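PDB 3LY0: dipeptidase AC. Metallo peptidase. MEROPS family M19 from Rhodobacter sphaeroides, which probably hydrolyses dipeptides as a zinc-dependent metallodipeptidase, and here holds two zinc ions and a phosphinate mimic of L-Ala-D-Ala. Local coordinates for residues A[207-212]-A[231-236]; A[213-218]-A[248-253]; A[8-13]-A[346-351]. All blocks are in the same frame, centred on the assembly; numbering follows the deposited sequence. Where two conformers were deposited one is given.

Interaction 1 (A[207-212]-A[231-236]). With ZN (zinc ion), chain E; LY0 ((2R)-3-[(R)-[(1R)-1-aminoethyl](hydroxy)phosphoryl]-2-methylpropanoic acid), chain C.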
loop_
_atom_site.group_PDB
_atom_site.type_symbol
_atom_site.label_atom_id
_atom_site.label_comp_id
_atom_site.label_asym_id
_atom_site.label_seq_id
_atom_site.Cartn_x
_atom_site.Cartn_y
_atom_site.Cartn_z
ATOM N N MET A 207 -7.276 -10.095 -3.342
ATOM C CA MET A 207 -5.827 -9.958 -3.510
ATOM C C MET A 207 -5.136 -9.986 -2.157
ATOM O O MET A 207 -5.558 -9.309 -1.228
ATOM C CB MET A 207 -5.504 -8.635 -4.220
ATOM C CG MET A 207 -4.044 -8.470 -4.710
ATOM S SD MET A 207 -3.579 -6.730 -5.090
ATOM C CE MET A 207 -3.043 -6.210 -3.456
ATOM N N LEU A 208 -4.067 -10.768 -2.054
ATOM C CA LEU A 208 -3.238 -10.767 -0.856
ATOM C C LEU A 208 -2.080 -9.799 -1.025
ATOM O O LEU A 208 -1.434 -9.776 -2.070
ATOM C CB LEU A 208 -2.693 -12.169 -0.609
ATOM C CG LEU A 208 -3.756 -13.170 -0.182
ATOM C CD1 LEU A 208 -3.327 -14.585 -0.547
ATOM C CD2 LEU A 208 -4.009 -13.032 1.309
ATOM N N ASP A 209 -1.828 -9.006 0.009
ATOM C CA ASP A 209 -0.761 -8.015 -0.002
ATOM C C ASP A 209 0.321 -8.444 0.988
ATOM O O ASP A 209 0.052 -8.619 2.186
ATOM C CB ASP A 209 -1.331 -6.655 0.402
ATOM C CG ASP A 209 -0.297 -5.535 0.368
ATOM O OD1 ASP A 209 0.849 -5.745 -0.095
ATOM O OD2 ASP A 209 -0.652 -4.421 0.816
ATOM N N LEU A 210 1.541 -8.609 0.485
ATOM C CA LEU A 210 2.668 -9.064 1.289
ATOM C C LEU A 210 3.427 -7.941 1.994
ATOM O O LEU A 210 4.287 -8.215 2.832
ATOM C CB LEU A 210 3.640 -9.843 0.402
ATOM C CG LEU A 210 3.037 -11.030 -0.352
ATOM C CD1 LEU A 210 3.938 -11.428 -1.511
ATOM C CD2 LEU A 210 2.849 -12.192 0.598
ATOM N N SER A 211 3.151 -6.678 1.654
ATOM C CA SER A 211 3.808 -5.584 2.368
ATOM C C SER A 211 3.537 -5.708 3.871
ATOM O O SER A 211 2.389 -5.896 4.294
ATOM C CB SER A 211 3.367 -4.206 1.848
ATOM O OG SER A 211 3.808 -3.983 0.514
ATOM N N HIS A 212 4.622 -5.628 4.640
ATOM C CA HIS A 212 4.662 -5.800 6.109
ATOM C C HIS A 212 4.875 -7.220 6.574
ATOM O O HIS A 212 5.333 -7.419 7.688
ATOM C CB HIS A 212 3.435 -5.230 6.824
ATOM C CG HIS A 212 3.344 -3.745 6.749
ATOM N ND1 HIS A 212 3.985 -2.917 7.644
ATOM C CD2 HIS A 212 2.664 -2.939 5.900
ATOM C CE1 HIS A 212 3.732 -1.659 7.326
ATOM N NE2 HIS A 212 2.913 -1.647 6.286
ATOM N N ALA A 231 3.209 -7.022 -3.456
ATOM C CA ALA A 231 3.550 -6.158 -2.330
ATOM C C ALA A 231 3.157 -4.753 -2.767
ATOM O O ALA A 231 3.760 -4.200 -3.688
ATOM C CB ALA A 231 5.035 -6.238 -2.039
ATOM N N THR A 232 2.112 -4.193 -2.163
ATOM C CA THR A 232 1.571 -2.936 -2.675
ATOM C C THR A 232 2.454 -1.717 -2.439
ATOM O O THR A 232 2.363 -0.744 -3.184
ATOM C CB THR A 232 0.187 -2.603 -2.083
ATOM O OG1 THR A 232 0.298 -2.461 -0.663
ATOM C CG2 THR A 232 -0.871 -3.669 -2.428
ATOM N N HIS A 233 3.287 -1.755 -1.397
ATOM C CA HIS A 233 4.108 -0.597 -1.058
ATOM C C HIS A 233 5.418 -1.020 -0.391
ATOM O O HIS A 233 5.610 -0.861 0.819
ATOM C CB HIS A 233 3.310 0.484 -0.273
ATOM C CG HIS A 233 2.709 0.029 1.032
ATOM N ND1 HIS A 233 1.809 -1.015 1.130
ATOM C CD2 HIS A 233 2.825 0.538 2.284
ATOM C CE1 HIS A 233 1.435 -1.155 2.387
ATOM N NE2 HIS A 233 2.020 -0.215 3.108
ATOM N N SER A 234 6.318 -1.559 -1.212
ATOM C CA SER A 234 7.607 -2.083 -0.735
ATOM C C SER A 234 8.669 -1.838 -1.789
ATOM O O SER A 234 8.385 -1.916 -2.987
ATOM C CB SER A 234 7.516 -3.591 -0.484
ATOM O OG SER A 234 6.576 -3.896 0.527
ATOM N N ASN A 235 9.899 -1.578 -1.341
ATOM C CA ASN A 235 10.998 -1.265 -2.247
ATOM C C ASN A 235 12.086 -2.329 -2.248
ATOM O O ASN A 235 11.867 -3.444 -1.769
ATOM C CB ASN A 235 11.537 0.136 -1.951
ATOM C CG ASN A 235 10.463 1.206 -2.122
ATOM O OD1 ASN A 235 9.484 1.001 -2.849
ATOM N ND2 ASN A 235 10.626 2.342 -1.445
ATOM N N ALA A 236 13.252 -1.998 -2.801
ATOM C CA ALA A 236 14.296 -2.999 -3.006
ATOM C C ALA A 236 15.289 -3.049 -1.855
ATOM O O ALA A 236 16.020 -2.086 -1.623
ATOM C CB ALA A 236 15.019 -2.741 -4.320
HETATM ZN ZN ZN E . 2.015 0.115 5.325
HETATM P P LY0 C . 1.852 2.500 6.727
HETATM C C1 LY0 C . 1.001 3.429 9.220
HETATM N N1 LY0 C . -0.690 2.683 7.567
HETATM C C2 LY0 C . 0.597 3.326 7.765
HETATM C C4 LY0 C . 3.376 3.520 6.638
HETATM C C5 LY0 C . 4.661 2.782 6.894
HETATM C C6 LY0 C . 4.757 1.490 6.130
HETATM C C7 LY0 C . 5.898 3.640 6.831
HETATM O O31 LY0 C . 1.204 2.326 5.374
HETATM O O32 LY0 C . 2.145 1.082 7.321
HETATM O O61 LY0 C . 5.713 0.592 6.474
HETATM O O62 LY0 C . 3.961 1.212 5.216
#

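Interaction 2 (A[213-218]-A[248-253])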
loop_
_atom_site.group_PDB
_atom_site.type_symbol
_atom_site.label_atom_id
_atom_site.label_comp_id
_atom_site.label_asym_id
_atom_site.label_seq_id
_atom_site.Cartn_x
_atom_site.Cartn_y
_atom_site.Cartn_z
ATOM N N LEU A 213 4.517 -8.198 5.750
ATOM C CA LEU A 213 4.686 -9.595 6.138
ATOM C C LEU A 213 6.178 -9.901 6.215
ATOM O O LEU A 213 6.946 -9.447 5.378
ATOM C CB LEU A 213 3.994 -10.501 5.125
ATOM C CG LEU A 213 3.821 -11.974 5.507
ATOM C CD1 LEU A 213 3.082 -12.157 6.835
ATOM C CD2 LEU A 213 3.099 -12.695 4.392
ATOM N N ASN A 214 6.583 -10.644 7.239
ATOM C CA ASN A 214 7.985 -11.020 7.354
ATOM C C ASN A 214 8.360 -12.095 6.331
ATOM O O ASN A 214 7.519 -12.578 5.568
ATOM C CB ASN A 214 8.348 -11.400 8.796
ATOM C CG ASN A 214 7.710 -12.708 9.262
ATOM O OD1 ASN A 214 7.259 -13.537 8.461
ATOM N ND2 ASN A 214 7.693 -12.899 10.588
ATOM N N GLU A 215 9.637 -12.449 6.293
ATOM C CA GLU A 215 10.123 -13.295 5.212
ATOM C C GLU A 215 9.559 -14.717 5.282
ATOM O O GLU A 215 9.232 -15.328 4.256
ATOM C CB GLU A 215 11.654 -13.320 5.192
ATOM C CG GLU A 215 12.218 -13.961 3.930
ATOM C CD GLU A 215 13.700 -13.715 3.727
ATOM O OE1 GLU A 215 14.289 -12.909 4.465
ATOM O OE2 GLU A 215 14.265 -14.329 2.802
ATOM N N LYS A 216 9.430 -15.249 6.490
ATOM C CA LYS A 216 8.872 -16.592 6.622
ATOM C C LYS A 216 7.409 -16.607 6.196
ATOM O O LYS A 216 6.971 -17.536 5.522
ATOM C CB LYS A 216 9.038 -17.147 8.037
ATOM C CG LYS A 216 10.486 -17.481 8.379
ATOM C CD LYS A 216 10.596 -18.190 9.727
ATOM C CE LYS A 216 12.054 -18.383 10.150
ATOM N NZ LYS A 216 12.635 -17.166 10.793
ATOM N N GLY A 217 6.667 -15.566 6.564
ATOM C CA GLY A 217 5.271 -15.478 6.156
ATOM C C GLY A 217 5.176 -15.331 4.647
ATOM O O GLY A 217 4.314 -15.935 3.997
ATOM N N PHE A 218 6.081 -14.525 4.086
ATOM C CA PHE A 218 6.166 -14.344 2.645
ATOM C C PHE A 218 6.387 -15.693 1.955
ATOM O O PHE A 218 5.721 -16.022 0.976
ATOM C CB PHE A 218 7.311 -13.370 2.335
ATOM C CG PHE A 218 7.591 -13.184 0.866
ATOM C CD1 PHE A 218 7.153 -12.050 0.201
ATOM C CD2 PHE A 218 8.312 -14.140 0.157
ATOM C CE1 PHE A 218 7.427 -11.871 -1.159
ATOM C CE2 PHE A 218 8.587 -13.970 -1.199
ATOM C CZ PHE A 218 8.141 -12.844 -1.855
ATOM N N ASP A 248 16.317 -9.655 -3.270
ATOM C CA ASP A 248 16.309 -10.119 -4.651
ATOM C C ASP A 248 15.669 -11.496 -4.773
ATOM O O ASP A 248 15.011 -11.793 -5.775
ATOM C CB ASP A 248 17.727 -10.121 -5.239
ATOM C CG ASP A 248 18.225 -8.723 -5.574
ATOM O OD1 ASP A 248 17.452 -7.748 -5.454
ATOM O OD2 ASP A 248 19.404 -8.604 -5.960
ATOM N N ARG A 249 15.848 -12.327 -3.750
ATOM C CA ARG A 249 15.229 -13.643 -3.729
ATOM C C ARG A 249 13.712 -13.504 -3.715
ATOM O O ARG A 249 13.005 -14.199 -4.441
ATOM C CB ARG A 249 15.693 -14.452 -2.521
ATOM C CG ARG A 249 15.233 -15.908 -2.572
ATOM C CD ARG A 249 15.482 -16.635 -1.268
ATOM N NE ARG A 249 14.700 -16.051 -0.182
ATOM C CZ ARG A 249 13.455 -16.413 0.119
ATOM N NH1 ARG A 249 12.855 -17.371 -0.573
ATOM N NH2 ARG A 249 12.816 -15.819 1.112
ATOM N N GLN A 250 13.220 -12.594 -2.884
ATOM C CA GLN A 250 11.785 -12.333 -2.842
ATOM C C GLN A 250 11.275 -11.769 -4.176
ATOM O O GLN A 250 10.218 -12.162 -4.680
ATOM C CB GLN A 250 11.458 -11.378 -1.698
ATOM C CG GLN A 250 11.601 -11.993 -0.318
ATOM C CD GLN A 250 11.343 -10.982 0.771
ATOM O OE1 GLN A 250 12.030 -9.974 0.861
ATOM N NE2 GLN A 250 10.328 -11.232 1.597
ATOM N N LEU A 251 12.028 -10.839 -4.751
ATOM C CA LEU A 251 11.657 -10.287 -6.046
ATOM C C LEU A 251 11.560 -11.386 -7.112
ATOM O O LEU A 251 10.663 -11.361 -7.959
ATOM C CB LEU A 251 12.646 -9.196 -6.481
ATOM C CG LEU A 251 12.685 -7.926 -5.631
ATOM C CD1 LEU A 251 13.787 -7.007 -6.138
ATOM C CD2 LEU A 251 11.351 -7.196 -5.639
ATOM N N ALA A 252 12.493 -12.335 -7.086
ATOM C CA ALA A 252 12.490 -13.403 -8.083
ATOM C C ALA A 252 11.234 -14.260 -7.956
ATOM O O ALA A 252 10.665 -14.686 -8.952
ATOM C CB ALA A 252 13.744 -14.260 -7.953
ATOM N N MET A 253 10.809 -14.508 -6.725
ATOM C CA MET A 253 9.590 -15.270 -6.491
ATOM C C MET A 253 8.360 -14.497 -6.977
ATOM O O MET A 253 7.459 -15.073 -7.583
ATOM C CB MET A 253 9.500 -15.643 -5.012
ATOM C CG MET A 253 10.729 -16.430 -4.540
ATOM S SD MET A 253 11.035 -16.439 -2.762
ATOM C CE MET A 253 9.550 -17.232 -2.203
HETATM O O HOH W 1 9.111 -9.528 3.659
HETATM O O HOH W 2 15.819 -13.501 0.814
#

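Interaction 3 (A[8-13]-A[346-351]). With ZN (zinc ion), chain D.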
loop_
_atom_site.group_PDB
_atom_site.type_symbol
_atom_site.label_atom_id
_atom_site.label_comp_id
_atom_site.label_asym_id
_atom_site.label_seq_id
_atom_site.Cartn_x
_atom_site.Cartn_y
_atom_site.Cartn_z
ATOM N N PRO A 8 -2.233 9.532 -16.104
ATOM C CA PRO A 8 -2.964 9.233 -14.869
ATOM C C PRO A 8 -2.273 8.115 -14.095
ATOM O O PRO A 8 -1.743 7.180 -14.694
ATOM C CB PRO A 8 -4.335 8.767 -15.372
ATOM C CG PRO A 8 -4.467 9.393 -16.738
ATOM C CD PRO A 8 -3.076 9.380 -17.304
ATOM N N VAL A 9 -2.274 8.232 -12.774
ATOM C CA VAL A 9 -1.617 7.246 -11.923
ATOM C C VAL A 9 -2.644 6.482 -11.116
ATOM O O VAL A 9 -3.473 7.083 -10.432
ATOM C CB VAL A 9 -0.623 7.923 -10.963
ATOM C CG1 VAL A 9 -0.106 6.941 -9.907
ATOM C CG2 VAL A 9 0.531 8.506 -11.751
ATOM N N PHE A 10 -2.606 5.157 -11.230
ATOM C CA PHE A 10 -3.350 4.319 -10.304
ATOM C C PHE A 10 -2.359 3.827 -9.266
ATOM O O PHE A 10 -1.294 3.292 -9.602
ATOM C CB PHE A 10 -4.022 3.136 -11.004
ATOM C CG PHE A 10 -4.900 2.345 -10.088
ATOM C CD1 PHE A 10 -6.207 2.724 -9.881
ATOM C CD2 PHE A 10 -4.397 1.266 -9.382
ATOM C CE1 PHE A 10 -7.021 2.026 -9.016
ATOM C CE2 PHE A 10 -5.206 0.553 -8.507
ATOM C CZ PHE A 10 -6.511 0.930 -8.322
ATOM N N ASP A 11 -2.728 3.996 -8.001
ATOM C CA ASP A 11 -1.770 3.818 -6.914
ATOM C C ASP A 11 -2.041 2.624 -6.007
ATOM O O ASP A 11 -3.195 2.281 -5.714
ATOM C CB ASP A 11 -1.729 5.069 -6.050
ATOM C CG ASP A 11 -0.678 4.982 -4.991
ATOM O OD1 ASP A 11 0.517 4.996 -5.355
ATOM O OD2 ASP A 11 -1.045 4.882 -3.795
ATOM N N GLY A 12 -0.960 2.037 -5.507
ATOM C CA GLY A 12 -1.027 0.797 -4.744
ATOM C C GLY A 12 -1.429 0.894 -3.278
ATOM O O GLY A 12 -1.823 -0.115 -2.701
ATOM N N HIS A 13 -1.325 2.066 -2.660
ATOM C CA HIS A 13 -1.580 2.162 -1.223
ATOM C C HIS A 13 -1.637 3.584 -0.698
ATOM O O HIS A 13 -0.652 4.313 -0.794
ATOM C CB HIS A 13 -0.487 1.427 -0.435
ATOM C CG HIS A 13 -0.798 1.293 1.021
ATOM N ND1 HIS A 13 -1.511 0.225 1.525
ATOM C CD2 HIS A 13 -0.522 2.096 2.081
ATOM C CE1 HIS A 13 -1.636 0.363 2.832
ATOM N NE2 HIS A 13 -1.054 1.489 3.195
ATOM N N ASN A 346 0.119 -1.551 -15.401
ATOM C CA ASN A 346 0.547 -2.741 -14.676
ATOM C C ASN A 346 -0.423 -3.118 -13.551
ATOM O O ASN A 346 -0.744 -4.292 -13.380
ATOM C CB ASN A 346 1.976 -2.588 -14.141
ATOM C CG ASN A 346 3.016 -2.626 -15.248
ATOM O OD1 ASN A 346 2.714 -3.001 -16.380
ATOM N ND2 ASN A 346 4.242 -2.246 -14.930
ATOM N N TRP A 347 -0.875 -2.137 -12.771
ATOM C CA TRP A 347 -1.880 -2.442 -11.755
ATOM C C TRP A 347 -3.133 -3.022 -12.384
ATOM O O TRP A 347 -3.694 -3.982 -11.861
ATOM C CB TRP A 347 -2.263 -1.226 -10.910
ATOM C CG TRP A 347 -1.355 -1.050 -9.730
ATOM C CD1 TRP A 347 -0.563 0.033 -9.451
ATOM C CD2 TRP A 347 -1.119 -2.000 -8.679
ATOM N NE1 TRP A 347 0.138 -0.180 -8.291
ATOM C CE2 TRP A 347 -0.185 -1.419 -7.793
ATOM C CE3 TRP A 347 -1.612 -3.284 -8.398
ATOM C CZ2 TRP A 347 0.269 -2.075 -6.646
ATOM C CZ3 TRP A 347 -1.166 -3.931 -7.251
ATOM C CH2 TRP A 347 -0.230 -3.323 -6.392
ATOM N N TYR A 348 -3.590 -2.436 -13.488
ATOM C CA TYR A 348 -4.832 -2.921 -14.086
ATOM C C TYR A 348 -4.691 -4.366 -14.552
ATOM O O TYR A 348 -5.605 -5.167 -14.366
ATOM C CB TYR A 348 -5.308 -2.017 -15.233
ATOM C CG TYR A 348 -5.607 -0.581 -14.853
ATOM C CD1 TYR A 348 -5.790 -0.197 -13.527
ATOM C CD2 TYR A 348 -5.717 0.396 -15.834
ATOM C CE1 TYR A 348 -6.066 1.121 -13.192
ATOM C CE2 TYR A 348 -5.988 1.720 -15.507
ATOM C CZ TYR A 348 -6.161 2.076 -14.183
ATOM O OH TYR A 348 -6.432 3.383 -13.853
ATOM N N GLY A 349 -3.554 -4.693 -15.158
ATOM C CA GLY A 349 -3.273 -6.065 -15.546
ATOM C C GLY A 349 -3.233 -6.997 -14.345
ATOM O O GLY A 349 -3.795 -8.087 -14.382
ATOM N N LEU A 350 -2.557 -6.571 -13.278
ATOM C CA LEU A 350 -2.486 -7.361 -12.055
ATOM C C LEU A 350 -3.895 -7.651 -11.510
ATOM O O LEU A 350 -4.196 -8.779 -11.091
ATOM C CB LEU A 350 -1.627 -6.630 -11.011
ATOM C CG LEU A 350 -1.478 -7.285 -9.628
ATOM C CD1 LEU A 350 -2.708 -7.064 -8.745
ATOM C CD2 LEU A 350 -1.156 -8.774 -9.739
ATOM N N LEU A 351 -4.754 -6.638 -11.509
ATOM C CA LEU A 351 -6.113 -6.830 -11.009
ATOM C C LEU A 351 -6.837 -7.884 -11.829
ATOM O O LEU A 351 -7.541 -8.722 -11.280
ATOM C CB LEU A 351 -6.899 -5.521 -10.998
ATOM C CG LEU A 351 -6.357 -4.430 -10.069
ATOM C CD1 LEU A 351 -7.179 -3.153 -10.240
ATOM C CD2 LEU A 351 -6.335 -4.895 -8.616
HETATM ZN ZN ZN D . -1.002 2.213 5.306
#

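Interaction 1 (A[207-212]-A[231-236])
Asp-209 OD1 is gripped by two backbone N-H groups that reach it from opposite faces of the carboxylate plane. Thr-232 N lies 2.9 Å from Asp-209 OD1, and its bond is nearly straight at 168°. Ser-211 N makes the other bond and closes an Asx turn within 207-212. The second oxygen, Asp-209 OD2, accepts the Thr-232 hydroxyl, with OG1 2.6 Å away and tilted out of the carboxylate plane. Thr-232 carries OG1 between its backbone N and carbonyl carbon (chi1 61°), which sets the oxygen between Asp-209 OD2 and His-233 ND1. It gives its proton to Asp-209 and accepts from His-233 ND1, which lies 2.8 Å from Thr-232 OG1. This last bond runs nearly in the imidazole plane. This chain of bonds from carboxylate through hydroxyl to ring fixes the rotation of His-233, with NE2 facing the metal. Asp-209 and Thr-232 thus form a second shell.

A second grip lies beside the first. Ser-211 OG accepts from His-233 N at 3.0 Å and shares a hydrogen bond with Ser-234 OG at 2.8 Å. Ser-234 OG is also bonded to Arg-244. At the far end Met-207 CE presses closely on Thr-232 CG2, 3.5 Å away.

His-212 NE2 and His-233 NE2 each bind the same zinc ion at 2.2 Å. Their rings meet obliquely, with planes 61° apart. His-212 ND1 is held by Ser-167. Glu-139 and the ligand atoms O31, O32 and O62 complete the coordination. This zinc is one of a pair bridged by Glu-139. Such a binuclear centre, with ligands at or just beyond the C-terminal ends of the strands, marks the active site of a TIM-barrel metallopeptidase of family M19.

Interaction 2 (A[213-218]-A[248-253])
Phe-218 turns one ring face to the side chain of Gln-250, which lies across it. The amide nitrogen Gln-250 NE2 stands above the rim of the ring, 3.4 Å from Phe-218 CG. The amide is not laid flat on the ring: the two planes are 64° apart. Closer to the backbone, Gln-250 CG makes a CH-pi contact over the face, 3.9 Å from the Phe-218 ring centroid. Phe-218 reaches across with CG anti to the backbone N (chi1 175°), which carries the ring toward the other helix.

Both polar atoms of the Gln-250 amide are bonded. NE2 donates to a water that in turn donates to Leu-213 O, and OE1 accepts from Thr-247 N. Together they fix the rotation of the amide. Met-253 meets the ring at its edge instead. In one of its two modelled conformers CE is 3.5 Å from Phe-218 CE2 and SD lies close to the ring plane, a Met-aromatic contact that is therefore less certain.

Toward solvent, Glu-215 and Arg-249 form a salt bridge. Arg-249 NH2 lies 2.7 Å from Glu-215 OE2 and meets its anti lone pair. Carboxylate and guanidinium are nearly coplanar, 9° apart. A water adds a second link, donating to Glu-215 OE2 and accepting from Arg-249 NE. Arg-249 NH2 also pairs with Asp-219, so two acids share this charge.

Asn-214 is the N-cap of helix 215-224: its OD1 accepts from Gly-217 N at 2.8 Å. The contact joins the start of helix 215-224 to the start of helix 248-256. Leu-210, in the loop after strand 207-208, touches Phe-218 from the barrel side, while Leu-251 packs away from this contact against helix 283-296.

Interaction 3 (A[8-13]-A[346-351])
Phe-10 has its CG opposite the backbone N (chi1 -174°), which swings the ring off strand 9-11 toward helix 346-351. Tyr-348 keeps CG beside its own backbone N (chi1 -61°), and this brings CE1 to within 3.5 Å of Phe-10 CG. The edge of Tyr-348 points at the face of Phe-10 in an offset edge-to-face pair. Phe-10 in turn directs its edge at the face of the Trp-347 five-membered ring, with centroids 5.7 Å apart. Its CD2 also rests 3.6 Å from Trp-347 CB. The three rings form a buried aromatic cluster. It packs the first strand of the TIM barrel against its last long helix, 336-354, the two segments running at 49° to each other. Val-123 of helix 120-129 and Ile-135 of strand 132-139 also touch Phe-10. An alanine at Phe-10 would be likely to open a gap between the Trp-347 and Tyr-348 rings and leave both without their aromatic partner. The far end of the indole lies against Gly-12, where CA is 3.7 Å from Trp-347 CZ2; a CB there would clash. Trp-347 NE1 is bonded to Met-303 O, and Tyr-348 OH to His-127. One residue after Gly-12, His-13 NE2 binds a zinc ion at 2.2 Å. His-13 N donates to Asp-11 OD2, which also bonds Ser-305 OG, in an Asx turn.

The chain begins with strand 9-11 and nearly ends with helix 336-354. Interaction 3 joins these two and closes a loop over almost the whole barrel. The other two contacts lie within that loop. Interaction 1 ties the end of strand 207-208 to the loop after strand 230-231. Interaction 2 starts directly after its first segment and ends beyond its second, so the two cross. They touch where Leu-210 packs on Phe-218. Interaction 1 also meets interaction 3, through His-233 with His-13 and Thr-232 with Gly-12, beside the zinc pair. Interactions 2 and 3 do not touch; their nearest atoms are about 11 Å apart.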